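Local coordinates for protein glycerol-3-phosphate dehydrogenase [NAD(+)] (Dunaliella salina, PDB 6IUY) that probably interconverts dihydroxyacetone phosphate and glycerol 3-phosphate with NAD(H), and joins this dehydrogenase to a magnesium-binding haloacid dehalogenase-like domain, at residues A424-A429 with I448-D453. Sequence-based numbering, arbitrary orientation.
Sequences AVIAYA and INLLAD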
loop_
_atom_site.group_PDB
_atom_site.type_symbol
_atom_site.label_atom_id
_atom_site.label_comp_id
_atom_site.label_asym_id
_atom_site.label_seq_id
_atom_site.Cartn_x
_atom_site.Cartn_y
_atom_site.Cartn_z
ATOM N N ALA A 424 -7.360 11.710 6.363
ATOM C CA ALA A 424 -7.361 11.887 4.924
ATOM C C ALA A 424 -6.003 12.340 4.448
ATOM O O ALA A 424 -5.222 12.878 5.212
ATOM C CB ALA A 424 -8.428 12.908 4.498
ATOM N N VAL A 425 -5.753 12.139 3.168
ATOM C CA VAL A 425 -4.585 12.690 2.498
ATOM C C VAL A 425 -4.966 14.016 1.842
ATOM O O VAL A 425 -6.023 14.105 1.219
ATOM C CB VAL A 425 -4.080 11.746 1.390
ATOM C CG1 VAL A 425 -3.306 12.528 0.348
ATOM C CG2 VAL A 425 -3.263 10.577 1.968
ATOM N N ILE A 426 -4.118 15.035 1.963
ATOM C CA ILE A 426 -4.240 16.185 1.079
ATOM C C ILE A 426 -3.050 16.200 0.148
ATOM O O ILE A 426 -1.921 16.336 0.590
ATOM C CB ILE A 426 -4.342 17.522 1.853
ATOM C CG1 ILE A 426 -5.786 17.725 2.331
ATOM C CG2 ILE A 426 -3.920 18.680 0.955
ATOM C CD1 ILE A 426 -6.049 19.051 3.062
ATOM N N ALA A 427 -3.306 16.042 -1.147
ATOM C CA ALA A 427 -2.243 16.064 -2.128
ATOM C C ALA A 427 -2.161 17.455 -2.734
ATOM O O ALA A 427 -3.077 17.873 -3.437
ATOM C CB ALA A 427 -2.485 15.023 -3.191
ATOM N N TYR A 428 -1.067 18.163 -2.457
ATOM C CA TYR A 428 -0.963 19.587 -2.784
ATOM C C TYR A 428 -0.402 19.833 -4.172
ATOM O O TYR A 428 0.442 19.075 -4.667
ATOM C CB TYR A 428 -0.114 20.325 -1.734
ATOM C CG TYR A 428 1.252 19.723 -1.454
ATOM C CD1 TYR A 428 2.280 19.796 -2.395
ATOM C CD2 TYR A 428 1.523 19.098 -0.238
ATOM C CE1 TYR A 428 3.528 19.252 -2.134
ATOM C CE2 TYR A 428 2.777 18.561 0.031
ATOM C CZ TYR A 428 3.767 18.645 -0.920
ATOM O OH TYR A 428 5.000 18.103 -0.656
ATOM N N ALA A 429 -0.886 20.902 -4.798
ATOM C CA ALA A 429 -0.445 21.296 -6.128
ATOM C C ALA A 429 0.979 21.819 -6.050
ATOM O O ALA A 429 1.784 21.622 -6.957
ATOM C CB ALA A 429 -1.391 22.364 -6.710
ATOM N N ILE A 448 -4.710 14.944 9.043
ATOM C CA ILE A 448 -4.312 15.187 7.663
ATOM C C ILE A 448 -2.860 14.797 7.421
ATOM O O ILE A 448 -1.986 15.061 8.248
ATOM C CB ILE A 448 -4.517 16.658 7.285
ATOM C CG1 ILE A 448 -6.014 16.980 7.234
ATOM C CG2 ILE A 448 -3.852 16.967 5.961
ATOM C CD1 ILE A 448 -6.703 16.474 5.996
ATOM N N ASN A 449 -2.627 14.169 6.275
ATOM C CA ASN A 449 -1.307 13.768 5.830
ATOM C C ASN A 449 -1.002 14.432 4.487
ATOM O O ASN A 449 -1.753 14.241 3.521
ATOM C CB ASN A 449 -1.261 12.231 5.729
ATOM C CG ASN A 449 0.055 11.706 5.203
ATOM O OD1 ASN A 449 1.102 12.343 5.340
ATOM N ND2 ASN A 449 0.010 10.519 4.597
ATOM N N LEU A 450 0.083 15.209 4.409
ATOM C CA LEU A 450 0.424 15.907 3.157
ATOM C C LEU A 450 1.273 15.050 2.229
ATOM O O LEU A 450 2.226 14.400 2.642
ATOM C CB LEU A 450 1.152 17.233 3.428
ATOM C CG LEU A 450 0.368 18.359 4.099
ATOM C CD1 LEU A 450 1.250 19.590 4.271
ATOM C CD2 LEU A 450 -0.892 18.732 3.339
ATOM N N LEU A 451 0.914 15.065 0.957
ATOM C CA LEU A 451 1.543 14.217 -0.029
ATOM C C LEU A 451 1.714 15.059 -1.255
ATOM O O LEU A 451 0.875 15.915 -1.516
ATOM C CB LEU A 451 0.681 13.004 -0.350
ATOM C CG LEU A 451 1.029 11.655 0.251
ATOM C CD1 LEU A 451 1.224 11.795 1.722
ATOM C CD2 LEU A 451 -0.103 10.691 -0.052
ATOM N N ALA A 452 2.772 14.817 -2.023
ATOM C CA ALA A 452 2.948 15.555 -3.259
ATOM C C ALA A 452 2.213 14.893 -4.430
ATOM O O ALA A 452 1.977 15.547 -5.450
ATOM C CB ALA A 452 4.412 15.707 -3.568
ATOM N N ASP A 453 1.819 13.621 -4.279
ATOM C CA ASP A 453 1.290 12.831 -5.410
ATOM C C ASP A 453 -0.192 13.091 -5.727
ATOM O O ASP A 453 -1.054 12.255 -5.414
ATOM C CB ASP A 453 1.479 11.315 -5.151
ATOM C CG ASP A 453 1.132 10.461 -6.373
ATOM O OD1 ASP A 453 0.678 11.015 -7.399
ATOM O OD2 ASP A 453 1.307 9.226 -6.319
#
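Four backbone hydrogen bonds pair the parallel strands 424-427 and 448-451, the last of them made by Tyr428, just beyond its strand. Asn449 N donates to Ala424 O (3.1 Å) and Asn449 O accepts from Ile426 N (2.9 Å); Leu451 likewise gives its N to Ile426 O and takes Tyr428 N on its O.

Apolar packing differs on the two faces. On one, Ile426 has CG1 beside the backbone N (chi1 -81°), which parts its branches: CG1 and CD1 go to Ile448 CD1 and CG2 to Leu450 CD2 at 3.9 Å; these branched chains suit the side covered by helix 431-441. On the other, Leu451 CD2 fits against both methyls of Val425, and small Ala427 leaves room for helix 454-477.

Tyr428 lays one ring face over Leu451 O and Ala452 CA, where the chain leaves strand 448-451; Ala452 CA makes a CH-pi contact 4.2 Å from the ring centroid, and Leu450 CB meets the ring edge.

Asp453, whose carboxylate accepts from Gly456 N and Thr510 OG1, N-caps the next helix. Paired main-chain polar groups and mostly aliphatic faces thus close the beta-alpha-beta unit at the margin of the NAD-binding domain's sheet.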